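Local coordinates for protein pyruvate kinase (Pyrobaculum aerophilum, PDB 3QTG) that catalyses the last step of glycolysis, transferring the phosphoryl group of phosphoenolpyruvate to ADP to give pyruvate and ATP, with a divalent metal cation as cofactor, at residues L39-D43 / Y67-R73; I86-T91 / I115-A121; I176-A180 / D210-V214; I231-V237 / D256-Y261; I377-S381 / G431-I436. All coordinates share one frame; numbering follows the deposited sequence.

Contact 1 (L39-D43 / Y67-R73); sequences LDLVD and YEKAKNR
Tyr67 and Arg73 grip the turn Leu39-Val42 in a mainly polar clasp between two neighbouring helix-to-strand connections: one leads from helix 32-39 into strand 44-48, the other leaves helix 54-71. The arginine does most of the holding. Arg73 NH2 gives a fairly straight bond to Val42 O (2.8 Å, 161°), while Arg73 NH1 reaches Leu39 O at 2.8 Å and makes a weak bond to Val42 O. Both carbonyls lie near the guanidinium plane, so the group is fixed edge-on against the type I turn they belong to. Arg73 NH1 also donates to Tyr67 OH (2.9 Å), locking the phenol and the guanidinium together. Both connections belong to the TIM barrel and enter strands at their N-terminal ends, opposite the end where this family has its active site. Around Asn72, which has positive phi, the helix finishes in a Schellman motif, with Arg73 N bonded to Glu68 O. With CG anti to the backbone N (chi1 163°), the Tyr67 ring slides past Leu39, whose CB sits 3.6 Å from the ring centroid in a CH-pi contact over one face; Lys71 CB lies over the other. Tyr67 OH donates to Asp40 OD1 at the ring edge, though the modelled 2.5 Å is doubtfully short. Asp43 OD1 adds a long salt bridge to Arg73 NH2, but the main charged partner of Asp43 is Arg19.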
# COMPACT_ATOMS: atom_id res chain seq x y z
N LEU A 39 -27.85 -20.39 -30.03
CA LEU A 39 -26.68 -19.63 -30.44
C LEU A 39 -26.71 -18.20 -29.94
O LEU A 39 -25.66 -17.56 -29.81
CB LEU A 39 -26.50 -19.69 -31.97
CG LEU A 39 -26.17 -21.09 -32.50
CD1 LEU A 39 -26.13 -21.13 -34.01
CD2 LEU A 39 -24.87 -21.63 -31.92
N ASP A 40 -27.91 -17.69 -29.69
CA ASP A 40 -28.11 -16.38 -29.05
C ASP A 40 -27.52 -16.35 -27.64
O ASP A 40 -27.28 -15.29 -27.08
CB ASP A 40 -29.60 -16.06 -28.94
CG ASP A 40 -30.20 -15.49 -30.23
OD1 ASP A 40 -29.47 -15.27 -31.24
OD2 ASP A 40 -31.43 -15.26 -30.22
N LEU A 41 -27.30 -17.53 -27.08
CA LEU A 41 -26.85 -17.65 -25.71
C LEU A 41 -25.39 -18.08 -25.59
O LEU A 41 -24.92 -18.34 -24.48
CB LEU A 41 -27.77 -18.60 -24.92
CG LEU A 41 -29.13 -18.01 -24.52
CD1 LEU A 41 -30.15 -19.10 -24.16
CD2 LEU A 41 -28.99 -17.00 -23.38
N VAL A 42 -24.69 -18.16 -26.72
CA VAL A 42 -23.27 -18.53 -26.73
C VAL A 42 -22.41 -17.46 -27.38
O VAL A 42 -22.90 -16.61 -28.15
CB VAL A 42 -22.99 -19.96 -27.34
CG1 VAL A 42 -23.98 -20.97 -26.80
CG2 VAL A 42 -23.03 -19.96 -28.90
N ASP A 43 -21.12 -17.47 -27.03
CA ASP A 43 -20.14 -16.56 -27.63
C ASP A 43 -19.20 -17.31 -28.54
O ASP A 43 -18.43 -16.71 -29.29
CB ASP A 43 -19.36 -15.81 -26.54
CG ASP A 43 -20.28 -15.05 -25.58
OD1 ASP A 43 -20.89 -14.03 -25.98
OD2 ASP A 43 -20.40 -15.47 -24.43
N TYR A 67 -25.76 -18.33 -39.01
CA TYR A 67 -26.36 -17.61 -37.88
C TYR A 67 -25.64 -16.28 -37.65
O TYR A 67 -26.28 -15.25 -37.45
CB TYR A 67 -26.28 -18.47 -36.62
CG TYR A 67 -26.50 -17.65 -35.36
CD1 TYR A 67 -27.79 -17.44 -34.86
CD2 TYR A 67 -25.42 -17.06 -34.69
CE1 TYR A 67 -27.99 -16.68 -33.73
CE2 TYR A 67 -25.61 -16.29 -33.56
CZ TYR A 67 -26.89 -16.11 -33.08
OH TYR A 67 -27.11 -15.33 -31.99
N GLU A 68 -24.31 -16.34 -37.67
CA GLU A 68 -23.46 -15.18 -37.49
C GLU A 68 -23.79 -14.07 -38.48
O GLU A 68 -23.85 -12.90 -38.10
CB GLU A 68 -21.99 -15.60 -37.60
CG GLU A 68 -21.03 -14.51 -38.09
CD GLU A 68 -19.58 -14.87 -37.84
OE1 GLU A 68 -19.32 -15.91 -37.16
OE2 GLU A 68 -18.69 -14.12 -38.32
N LYS A 69 -24.02 -14.45 -39.75
CA LYS A 69 -24.38 -13.51 -40.81
C LYS A 69 -25.75 -12.89 -40.56
O LYS A 69 -25.89 -11.67 -40.57
CB LYS A 69 -24.36 -14.21 -42.18
CG LYS A 69 -24.26 -13.26 -43.38
CD LYS A 69 -24.25 -14.05 -44.70
CE LYS A 69 -24.18 -13.12 -45.93
NZ LYS A 69 -24.24 -13.88 -47.23
N ALA A 70 -26.75 -13.73 -40.32
CA ALA A 70 -28.11 -13.29 -40.03
C ALA A 70 -28.20 -12.34 -38.83
O ALA A 70 -28.87 -11.30 -38.91
CB ALA A 70 -29.03 -14.49 -39.82
N LYS A 71 -27.53 -12.68 -37.73
CA LYS A 71 -27.69 -11.93 -36.48
C LYS A 71 -26.59 -10.90 -36.24
O LYS A 71 -26.59 -10.17 -35.23
CB LYS A 71 -27.82 -12.87 -35.26
CG LYS A 71 -28.96 -13.88 -35.34
CD LYS A 71 -30.33 -13.21 -35.39
CE LYS A 71 -31.37 -14.05 -34.68
NZ LYS A 71 -32.74 -13.86 -35.25
N ASN A 72 -25.65 -10.83 -37.19
CA ASN A 72 -24.49 -9.94 -37.07
C ASN A 72 -23.73 -10.16 -35.74
O ASN A 72 -23.37 -9.20 -35.05
CB ASN A 72 -24.92 -8.49 -37.23
CG ASN A 72 -23.83 -7.62 -37.79
OD1 ASN A 72 -23.26 -7.90 -38.85
ND2 ASN A 72 -23.55 -6.53 -37.09
N ARG A 73 -23.51 -11.43 -35.40
CA ARG A 73 -22.84 -11.81 -34.15
C ARG A 73 -21.66 -12.70 -34.41
O ARG A 73 -21.85 -13.90 -34.64
CB ARG A 73 -23.79 -12.53 -33.20
CG ARG A 73 -24.73 -11.63 -32.48
CD ARG A 73 -25.46 -12.35 -31.37
NE ARG A 73 -24.58 -12.60 -30.24
CZ ARG A 73 -24.31 -13.80 -29.73
NH1 ARG A 73 -24.86 -14.91 -30.24
NH2 ARG A 73 -23.49 -13.88 -28.69

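Contact 2 (I86-T91 / I115-A121); sequences IRVGST and IPVPNKA
Ile115 meets the first segment through CG2, which lies 3.9 Å from Val88 CG1. Next comes Pro116, whose carbonyl O takes a nearly straight bond from Gly89 N (2.8 Å, 171°), with the donor well above the carbonyl plane; the proline ring leans on Val88 CG1 and on Thr91. Strand 115-117 is an outer strand of the small mixed sheet that forms the B domain of pyruvate kinases, the lid inserted after barrel strand 76-80, and residues 86-91 run into that lid. Arg87 probably binds ATP, judging from relatives; its CB points away from this contact, and NH1 bonds to Gly164 O. Val117 CG1 presses tightly (3.4 Å) on Ile86 CG2, which stands anti to the Ile86 backbone N. Pro118 packs its ring carbon CD close against Arg87 O (3.1 Å), beside the Gly89 bond. Asn119 CB packs 3.8 Å from Ile86 CD1, while its OD1 accepts from Ala121 N and caps helix 120-125. Trimming Ile86 to an alanine would probably open a gap beside Val117 and leave Asn119 CB without its apolar neighbour.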
# COMPACT_ATOMS: atom_id res chain seq x y z
N ILE A 86 -3.47 -44.43 -25.69
CA ILE A 86 -3.07 -45.82 -25.70
C ILE A 86 -4.33 -46.65 -25.53
O ILE A 86 -5.09 -46.43 -24.59
CB ILE A 86 -2.01 -46.13 -24.60
CG1 ILE A 86 -0.71 -45.38 -24.89
CG2 ILE A 86 -1.78 -47.65 -24.50
CD1 ILE A 86 0.44 -45.67 -23.91
N ARG A 87 -4.55 -47.58 -26.46
CA ARG A 87 -5.77 -48.38 -26.44
C ARG A 87 -5.47 -49.87 -26.42
O ARG A 87 -4.44 -50.29 -26.93
CB ARG A 87 -6.65 -48.02 -27.64
CG ARG A 87 -7.20 -46.62 -27.51
CD ARG A 87 -7.80 -46.08 -28.80
NE ARG A 87 -8.29 -44.72 -28.53
CZ ARG A 87 -9.48 -44.43 -28.01
NH1 ARG A 87 -10.35 -45.39 -27.72
NH2 ARG A 87 -9.81 -43.16 -27.79
N VAL A 88 -6.37 -50.65 -25.83
CA VAL A 88 -6.27 -52.09 -25.85
C VAL A 88 -6.20 -52.50 -27.34
O VAL A 88 -6.91 -51.92 -28.18
CB VAL A 88 -7.47 -52.76 -25.15
CG1 VAL A 88 -7.40 -54.27 -25.24
CG2 VAL A 88 -7.58 -52.30 -23.68
N GLY A 89 -5.34 -53.46 -27.65
CA GLY A 89 -5.23 -53.98 -29.01
C GLY A 89 -6.31 -55.00 -29.32
O GLY A 89 -7.30 -55.13 -28.59
N SER A 90 -6.12 -55.76 -30.39
CA SER A 90 -7.13 -56.69 -30.84
C SER A 90 -7.27 -57.91 -29.91
O SER A 90 -6.29 -58.59 -29.57
CB SER A 90 -6.87 -57.09 -32.31
OG SER A 90 -7.56 -58.30 -32.60
N THR A 91 -8.50 -58.18 -29.50
CA THR A 91 -8.82 -59.26 -28.56
C THR A 91 -10.35 -59.43 -28.53
O THR A 91 -11.09 -58.47 -28.72
CB THR A 91 -8.24 -58.97 -27.08
OG1 THR A 91 -8.40 -60.13 -26.23
CG2 THR A 91 -8.91 -57.80 -26.42
N ILE A 115 -4.16 -59.00 -21.74
CA ILE A 115 -4.62 -57.75 -22.35
C ILE A 115 -3.49 -57.20 -23.21
O ILE A 115 -2.39 -56.93 -22.70
CB ILE A 115 -5.03 -56.65 -21.31
CG1 ILE A 115 -5.90 -57.19 -20.17
CG2 ILE A 115 -5.67 -55.43 -22.00
CD1 ILE A 115 -7.03 -58.12 -20.60
N PRO A 116 -3.75 -57.02 -24.52
CA PRO A 116 -2.71 -56.49 -25.37
C PRO A 116 -2.66 -54.94 -25.37
O PRO A 116 -3.67 -54.26 -25.58
CB PRO A 116 -3.08 -57.05 -26.74
CG PRO A 116 -4.57 -57.16 -26.71
CD PRO A 116 -4.99 -57.31 -25.28
N VAL A 117 -1.47 -54.40 -25.13
CA VAL A 117 -1.27 -52.95 -25.15
C VAL A 117 -0.16 -52.63 -26.16
O VAL A 117 1.01 -52.88 -25.87
CB VAL A 117 -0.93 -52.39 -23.76
CG1 VAL A 117 -0.93 -50.87 -23.80
CG2 VAL A 117 -1.95 -52.86 -22.72
N PRO A 118 -0.53 -52.11 -27.36
CA PRO A 118 0.45 -51.91 -28.43
C PRO A 118 1.30 -50.63 -28.32
O PRO A 118 1.59 -49.99 -29.32
CB PRO A 118 -0.42 -51.89 -29.69
CG PRO A 118 -1.66 -51.30 -29.26
CD PRO A 118 -1.89 -51.79 -27.83
N ASN A 119 1.72 -50.27 -27.12
CA ASN A 119 2.55 -49.08 -26.98
C ASN A 119 3.52 -49.21 -25.83
O ASN A 119 3.09 -49.34 -24.67
CB ASN A 119 1.69 -47.83 -26.83
CG ASN A 119 2.41 -46.59 -27.32
OD1 ASN A 119 3.61 -46.44 -27.09
ND2 ASN A 119 1.70 -45.72 -28.04
N LYS A 120 4.82 -49.18 -26.14
CA LYS A 120 5.85 -49.34 -25.11
C LYS A 120 5.80 -48.23 -24.05
O LYS A 120 6.18 -48.46 -22.91
CB LYS A 120 7.27 -49.42 -25.69
CG LYS A 120 8.27 -50.18 -24.74
CD LYS A 120 9.72 -49.85 -25.10
CE LYS A 120 10.74 -50.40 -24.07
NZ LYS A 120 11.22 -51.78 -24.40
N ALA A 121 5.34 -47.04 -24.43
CA ALA A 121 5.21 -45.91 -23.50
C ALA A 121 4.34 -46.26 -22.28
O ALA A 121 4.57 -45.72 -21.20
CB ALA A 121 4.70 -44.66 -24.21

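Contact 3 (I176-A180 / D210-V214); sequences ISTPA and DVDSV
A cis peptide joins Thr178 to Pro179, holding Thr178 CA and Pro179 CA 3.0 Å apart, and both residues turn toward helix 208-220, with Thr178 CA 6.1 Å from Asp210 CA and Pro179 CA 6.1 Å from Val214 CA. Two consecutive side chains can thus rest on the helix one turn apart. Thr178 holds OG1 between its own backbone N and carbonyl carbon (chi1 62°), which aims the hydroxyl at the Asp210 carboxylate. Thr178 OG1 donates to Asp210 OD1 in a hydrogen bond modelled at only 2.4 Å, so its exact length is doubtful, though the pairing is plain. The two side chains cross at about a right angle, and the threonine methyl, Thr178 CG2, stays farther off, 3.8 Å from Asp210 OD1. The other carboxylate oxygen, OD2, accepts from Lys206 N just ahead of the helix, so the group is tied at both ends and has little freedom to turn. One turn on, the contact is apolar: Pro179 CD sits 3.7 Å from Ser213 CB, and Pro179 CG lies 4.0 Å from Val214 CG2. Ser213 OG bonds back to Lys209 O within its own helix and offers Pro179 its CB. Val214 also packs on Ile202 of barrel strand 199-202. Ala180 then takes the N-cap position of helix 181-190, so the cis-proline loop marks where the chain returns from the B domain to the TIM barrel and is pinned there to helix 208-220, which follows barrel strand 199-202.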
# COMPACT_ATOMS: atom_id res chain seq x y z
N ILE A 176 4.81 -39.97 -25.38
CA ILE A 176 4.49 -40.27 -26.78
C ILE A 176 4.80 -39.08 -27.72
O ILE A 176 4.32 -37.96 -27.50
CB ILE A 176 3.01 -40.70 -26.95
CG1 ILE A 176 2.73 -42.02 -26.22
CG2 ILE A 176 2.66 -40.86 -28.42
CD1 ILE A 176 1.25 -42.27 -25.96
N SER A 177 5.57 -39.36 -28.77
CA SER A 177 5.90 -38.37 -29.81
C SER A 177 4.66 -37.66 -30.37
O SER A 177 3.62 -38.28 -30.59
CB SER A 177 6.68 -39.04 -30.95
OG SER A 177 7.90 -39.59 -30.48
N THR A 178 4.79 -36.35 -30.61
CA THR A 178 3.65 -35.55 -31.10
C THR A 178 4.03 -34.65 -32.30
O THR A 178 5.21 -34.46 -32.56
CB THR A 178 3.06 -34.65 -29.98
OG1 THR A 178 4.07 -33.74 -29.54
CG2 THR A 178 2.57 -35.47 -28.82
N PRO A 179 3.01 -34.10 -33.03
CA PRO A 179 1.56 -34.29 -32.86
C PRO A 179 1.17 -35.72 -33.22
O PRO A 179 1.91 -36.39 -33.94
CB PRO A 179 0.94 -33.31 -33.87
CG PRO A 179 2.04 -32.41 -34.28
CD PRO A 179 3.30 -33.21 -34.17
N ALA A 180 0.02 -36.17 -32.72
CA ALA A 180 -0.47 -37.51 -33.00
C ALA A 180 -0.83 -37.66 -34.48
O ALA A 180 -1.40 -36.74 -35.10
CB ALA A 180 -1.67 -37.83 -32.12
N ASP A 210 5.98 -29.73 -27.85
CA ASP A 210 4.68 -30.27 -28.26
C ASP A 210 3.76 -29.21 -28.88
O ASP A 210 3.16 -29.43 -29.93
CB ASP A 210 3.98 -30.90 -27.05
CG ASP A 210 4.51 -32.28 -26.70
OD1 ASP A 210 5.10 -32.95 -27.58
OD2 ASP A 210 4.32 -32.71 -25.55
N VAL A 211 3.68 -28.06 -28.22
CA VAL A 211 2.85 -26.95 -28.68
C VAL A 211 3.35 -26.38 -30.02
O VAL A 211 2.56 -26.19 -30.95
CB VAL A 211 2.74 -25.84 -27.59
CG1 VAL A 211 1.78 -24.75 -28.02
CG2 VAL A 211 2.27 -26.45 -26.27
N ASP A 212 4.66 -26.14 -30.10
CA ASP A 212 5.34 -25.66 -31.31
C ASP A 212 5.13 -26.57 -32.54
O ASP A 212 5.04 -26.08 -33.66
CB ASP A 212 6.85 -25.51 -31.06
CG ASP A 212 7.19 -24.40 -30.07
OD1 ASP A 212 6.28 -23.70 -29.56
OD2 ASP A 212 8.40 -24.23 -29.80
N SER A 213 5.08 -27.88 -32.30
CA SER A 213 4.87 -28.86 -33.38
C SER A 213 3.50 -28.71 -33.99
O SER A 213 3.35 -28.82 -35.20
CB SER A 213 5.03 -30.27 -32.85
OG SER A 213 6.37 -30.46 -32.44
N VAL A 214 2.50 -28.47 -33.15
CA VAL A 214 1.16 -28.22 -33.66
C VAL A 214 1.14 -26.85 -34.37
O VAL A 214 0.50 -26.70 -35.41
CB VAL A 214 0.08 -28.35 -32.55
CG1 VAL A 214 -1.31 -27.95 -33.07
CG2 VAL A 214 0.05 -29.78 -32.03

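Contact 4 (I231-V237 / D256-Y261); sequences IETKGAV and DLGLHY
Thr233, whose CG2 rests 4.0 Å from His260 NE2, has its hydroxyl held twice: Thr233 OG1 accepts from Ala236 N (3.1 Å), the N-cap bond of helix 234-238, and also pairs with Asp173. Next to it, Glu232 and Asp256 run side by side and bring Glu232 OE1 and Asp256 OD2 to 3.4 Å, two carboxylates that, by similarity, bind magnesium together. Glu232 OE2 accepts from Leu204 N, which helps to fix the group's rotation. Losing the Glu232 carboxylate to an alanine here would probably leave Asp256 without its partner carboxylate at the probable magnesium site and Leu204 N without its acceptor. Beside the acids, Leu257 CD1 presses on Glu232 C (3.4 Å), and His260, held through ND1 by Gly171 N, brings CD2 against Glu232 O. Tyr261 comes from the opposite direction to Val237, Tyr261 OH 3.2 Å from Val237 CB, and Lys234 NZ makes a weak bond to His260 O. Ile231 and Leu257 both pack on Ile273 of helix 266-279, and Leu257 also meets Val252, so the contact joins the C-terminal ends of adjacent barrel strands 226-231 and 249-253.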
# COMPACT_ATOMS: atom_id res chain seq x y z
N ILE A 231 -4.82 -28.22 -20.09
CA ILE A 231 -4.03 -28.75 -18.99
C ILE A 231 -4.84 -29.93 -18.43
O ILE A 231 -5.90 -29.75 -17.81
CB ILE A 231 -3.74 -27.65 -17.94
CG1 ILE A 231 -3.19 -26.38 -18.62
CG2 ILE A 231 -2.79 -28.16 -16.86
CD1 ILE A 231 -1.78 -26.51 -19.24
N GLU A 232 -4.33 -31.13 -18.71
CA GLU A 232 -5.09 -32.38 -18.56
C GLU A 232 -4.42 -33.37 -17.62
O GLU A 232 -5.04 -34.33 -17.18
CB GLU A 232 -5.26 -33.07 -19.93
CG GLU A 232 -6.33 -32.50 -20.82
CD GLU A 232 -6.11 -32.83 -22.29
OE1 GLU A 232 -7.04 -33.35 -22.94
OE2 GLU A 232 -5.00 -32.59 -22.80
N THR A 233 -3.15 -33.14 -17.30
CA THR A 233 -2.40 -34.15 -16.57
C THR A 233 -1.48 -33.56 -15.53
O THR A 233 -1.17 -32.37 -15.54
CB THR A 233 -1.49 -34.98 -17.50
OG1 THR A 233 -0.43 -34.14 -17.99
CG2 THR A 233 -2.27 -35.62 -18.66
N LYS A 234 -1.01 -34.44 -14.65
CA LYS A 234 -0.02 -34.08 -13.66
C LYS A 234 1.25 -33.48 -14.29
O LYS A 234 1.84 -32.54 -13.75
CB LYS A 234 0.29 -35.32 -12.82
CG LYS A 234 0.91 -35.05 -11.48
CD LYS A 234 0.71 -36.26 -10.57
CE LYS A 234 -0.32 -35.97 -9.49
NZ LYS A 234 -0.57 -37.16 -8.62
N GLY A 235 1.67 -34.04 -15.43
CA GLY A 235 2.87 -33.58 -16.13
C GLY A 235 2.72 -32.18 -16.68
O GLY A 235 3.67 -31.40 -16.68
N ALA A 236 1.51 -31.86 -17.13
CA ALA A 236 1.17 -30.49 -17.56
C ALA A 236 1.19 -29.51 -16.36
O ALA A 236 1.75 -28.40 -16.45
CB ALA A 236 -0.19 -30.46 -18.25
N VAL A 237 0.60 -29.93 -15.25
CA VAL A 237 0.62 -29.14 -14.04
C VAL A 237 2.05 -28.92 -13.51
O VAL A 237 2.37 -27.83 -13.09
CB VAL A 237 -0.37 -29.68 -12.94
CG1 VAL A 237 -0.27 -28.84 -11.63
CG2 VAL A 237 -1.81 -29.67 -13.47
N ASP A 256 -10.66 -34.59 -17.49
CA ASP A 256 -9.38 -35.27 -17.65
C ASP A 256 -8.44 -35.17 -16.46
O ASP A 256 -7.76 -36.14 -16.10
CB ASP A 256 -8.71 -34.77 -18.93
CG ASP A 256 -9.49 -35.21 -20.18
OD1 ASP A 256 -9.85 -36.41 -20.25
OD2 ASP A 256 -9.75 -34.36 -21.09
N LEU A 257 -8.39 -33.99 -15.85
CA LEU A 257 -7.51 -33.74 -14.71
C LEU A 257 -7.99 -34.50 -13.48
O LEU A 257 -7.19 -34.89 -12.62
CB LEU A 257 -7.47 -32.23 -14.44
CG LEU A 257 -6.23 -31.44 -14.03
CD1 LEU A 257 -4.90 -31.91 -14.61
CD2 LEU A 257 -6.52 -29.98 -14.41
N GLY A 258 -9.30 -34.72 -13.39
CA GLY A 258 -9.90 -35.52 -12.32
C GLY A 258 -9.43 -36.97 -12.26
O GLY A 258 -9.56 -37.61 -11.20
N LEU A 259 -8.90 -37.50 -13.37
CA LEU A 259 -8.27 -38.83 -13.39
C LEU A 259 -6.89 -38.90 -12.69
O LEU A 259 -6.48 -39.99 -12.25
CB LEU A 259 -8.12 -39.35 -14.82
CG LEU A 259 -9.36 -39.38 -15.72
CD1 LEU A 259 -9.01 -39.92 -17.11
CD2 LEU A 259 -10.48 -40.19 -15.08
N HIS A 260 -6.18 -37.78 -12.61
CA HIS A 260 -4.81 -37.74 -12.10
C HIS A 260 -4.69 -37.15 -10.69
O HIS A 260 -3.62 -37.22 -10.07
CB HIS A 260 -3.89 -37.03 -13.11
CG HIS A 260 -3.91 -37.65 -14.46
ND1 HIS A 260 -3.25 -38.83 -14.76
CD2 HIS A 260 -4.59 -37.32 -15.59
CE1 HIS A 260 -3.50 -39.18 -16.00
NE2 HIS A 260 -4.32 -38.28 -16.53
N TYR A 261 -5.79 -36.60 -10.19
CA TYR A 261 -5.84 -36.01 -8.86
C TYR A 261 -7.04 -36.58 -8.10
O TYR A 261 -8.03 -36.94 -8.72
CB TYR A 261 -5.95 -34.48 -8.96
CG TYR A 261 -4.69 -33.82 -9.49
CD1 TYR A 261 -3.62 -33.51 -8.63
CD2 TYR A 261 -4.56 -33.54 -10.86
CE1 TYR A 261 -2.45 -32.94 -9.11
CE2 TYR A 261 -3.39 -32.96 -11.36
CZ TYR A 261 -2.34 -32.67 -10.48
OH TYR A 261 -1.20 -32.10 -10.98

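Contact 5 (I377-S381 / G431-I436); sequences ILVFS and GLEKLI. With SO4 (sulfate ion), chain C.
At chi1 -155° the Phe380 ring swings opposite its own amide N, and Leu435 does likewise with its CG (chi1 -176°), which sends the ring over Gly431 and the leucine tip in against the strand. Gly431 CA stands 3.5 Å from the centroid of the Phe380 ring, only 13° off the ring normal, a CH-pi contact over the middle of one face. Glycine is what permits this: a CB at that position would run into the ring. Phe380 CD1 also touches Gly431 C at 3.4 Å, so the aromatic lies directly on helix backbone. One turn along, Leu435 CD2 touches both Leu378 CB (3.7 Å) and Val379 O (3.3 Å). Leu378 CD2 reaches on to Ile436 CA at 3.9 Å, and Leu432 CD1 lies beside Phe380 CB. Strand 377-380 and helix 431-436 run roughly antiparallel, their axes 8.0 Å apart, as helix 428-439 packs on the parallel part of the sheet in the C-terminal alpha/beta domain. Beyond the strand, Ser381 OG bonds to sulfate O3 (2.6 Å). The backbone N atoms of Met382, Ser383, Thr385 and Leu386 and the Tyr428 hydroxyl also bond to the sulfate, at the start of helix 385-391. The anion is probably from the crystallisation liquor. The chemistry is thus split: shape and apolar fit join strand to helix, while directed bonds gather at the strand end, consistent with a loop able to bind a phosphate-like group.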
# COMPACT_ATOMS: atom_id res chain seq x y z
N ILE A 377 -14.67 1.30 -22.05
CA ILE A 377 -13.53 1.31 -22.95
C ILE A 377 -13.94 0.90 -24.33
O ILE A 377 -14.66 -0.11 -24.52
CB ILE A 377 -12.37 0.41 -22.44
CG1 ILE A 377 -11.99 0.83 -21.02
CG2 ILE A 377 -11.17 0.42 -23.45
CD1 ILE A 377 -10.92 -0.08 -20.33
N LEU A 378 -13.47 1.68 -25.30
CA LEU A 378 -13.64 1.41 -26.72
C LEU A 378 -12.26 1.27 -27.32
O LEU A 378 -11.39 2.07 -27.01
CB LEU A 378 -14.38 2.58 -27.40
CG LEU A 378 -15.89 2.78 -27.25
CD1 LEU A 378 -16.34 2.85 -25.79
CD2 LEU A 378 -16.29 4.09 -27.97
N VAL A 379 -12.04 0.27 -28.15
CA VAL A 379 -10.73 0.05 -28.79
C VAL A 379 -10.91 -0.17 -30.27
O VAL A 379 -11.76 -0.99 -30.68
CB VAL A 379 -10.01 -1.26 -28.28
CG1 VAL A 379 -8.55 -1.30 -28.74
CG2 VAL A 379 -10.11 -1.41 -26.80
N PHE A 380 -10.11 0.52 -31.09
CA PHE A 380 -9.97 0.14 -32.48
C PHE A 380 -8.67 -0.65 -32.69
O PHE A 380 -7.56 -0.19 -32.40
CB PHE A 380 -10.13 1.30 -33.48
CG PHE A 380 -10.56 0.83 -34.86
CD1 PHE A 380 -11.91 0.60 -35.14
CD2 PHE A 380 -9.63 0.56 -35.85
CE1 PHE A 380 -12.32 0.15 -36.40
CE2 PHE A 380 -10.02 0.09 -37.11
CZ PHE A 380 -11.37 -0.12 -37.38
N SER A 381 -8.85 -1.86 -33.20
CA SER A 381 -7.80 -2.85 -33.19
C SER A 381 -7.78 -3.57 -34.54
O SER A 381 -8.80 -4.10 -34.96
CB SER A 381 -8.07 -3.84 -32.05
OG SER A 381 -6.94 -4.62 -31.76
N GLY A 431 -11.42 4.56 -38.08
CA GLY A 431 -12.00 3.47 -37.33
C GLY A 431 -12.49 3.88 -35.96
O GLY A 431 -13.63 3.59 -35.58
N LEU A 432 -11.64 4.58 -35.20
CA LEU A 432 -12.01 5.03 -33.85
C LEU A 432 -13.21 5.99 -33.86
O LEU A 432 -14.08 5.91 -32.99
CB LEU A 432 -10.82 5.64 -33.10
CG LEU A 432 -11.00 5.73 -31.57
CD1 LEU A 432 -11.12 4.34 -30.90
CD2 LEU A 432 -9.89 6.57 -30.92
N GLU A 433 -13.28 6.88 -34.84
CA GLU A 433 -14.38 7.84 -34.89
C GLU A 433 -15.71 7.16 -35.24
O GLU A 433 -16.73 7.52 -34.67
CB GLU A 433 -14.06 9.06 -35.76
CG GLU A 433 -12.80 9.86 -35.32
CD GLU A 433 -12.83 10.41 -33.85
OE1 GLU A 433 -13.83 11.07 -33.45
OE2 GLU A 433 -11.83 10.19 -33.10
N LYS A 434 -15.70 6.17 -36.14
CA LYS A 434 -16.88 5.31 -36.37
C LYS A 434 -17.32 4.53 -35.13
O LYS A 434 -18.52 4.40 -34.88
CB LYS A 434 -16.62 4.30 -37.49
CG LYS A 434 -16.46 4.89 -38.87
CD LYS A 434 -15.99 3.80 -39.81
CE LYS A 434 -15.64 4.34 -41.19
NZ LYS A 434 -16.87 4.62 -41.99
N LEU A 435 -16.36 3.99 -34.39
CA LEU A 435 -16.66 3.32 -33.11
C LEU A 435 -17.21 4.28 -32.05
O LEU A 435 -18.14 3.94 -31.34
CB LEU A 435 -15.43 2.55 -32.59
CG LEU A 435 -15.54 1.69 -31.31
CD1 LEU A 435 -16.48 0.48 -31.50
CD2 LEU A 435 -14.16 1.21 -30.86
N ILE A 436 -16.64 5.48 -31.95
CA ILE A 436 -17.13 6.47 -30.99
C ILE A 436 -18.56 6.90 -31.37
O ILE A 436 -19.42 7.07 -30.50
CB ILE A 436 -16.20 7.70 -30.89
CG1 ILE A 436 -14.91 7.33 -30.16
CG2 ILE A 436 -16.90 8.87 -30.17
CD1 ILE A 436 -13.80 8.40 -30.23
S SO4 C . -3.80 -3.75 -32.99
O1 SO4 C . -4.43 -2.86 -33.95
O2 SO4 C . -3.87 -5.12 -33.51
O3 SO4 C . -4.50 -3.69 -31.71
O4 SO4 C . -2.40 -3.41 -32.74

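Followed from the N terminus, the five contacts close in series, none nested in or crossing another. Contact 1 closes the loop round barrel strand 44-48 and helix 54-71. Contact 2 then closes a loop within the B domain, and contact 3 ties the chain's return from that domain to barrel helix 208-220. These two touch, Ile86 CG1 lying 3.8 Å from Ile176 CD1, so the lid's entry and exit meet at its root. Contact 4 joins successive barrel connections at the probable metal site, its nearest atoms about 8 Å from contact 3. Contact 5 closes the longest loop, inside the C-terminal domain, its centre about 56 Å from that of contact 2.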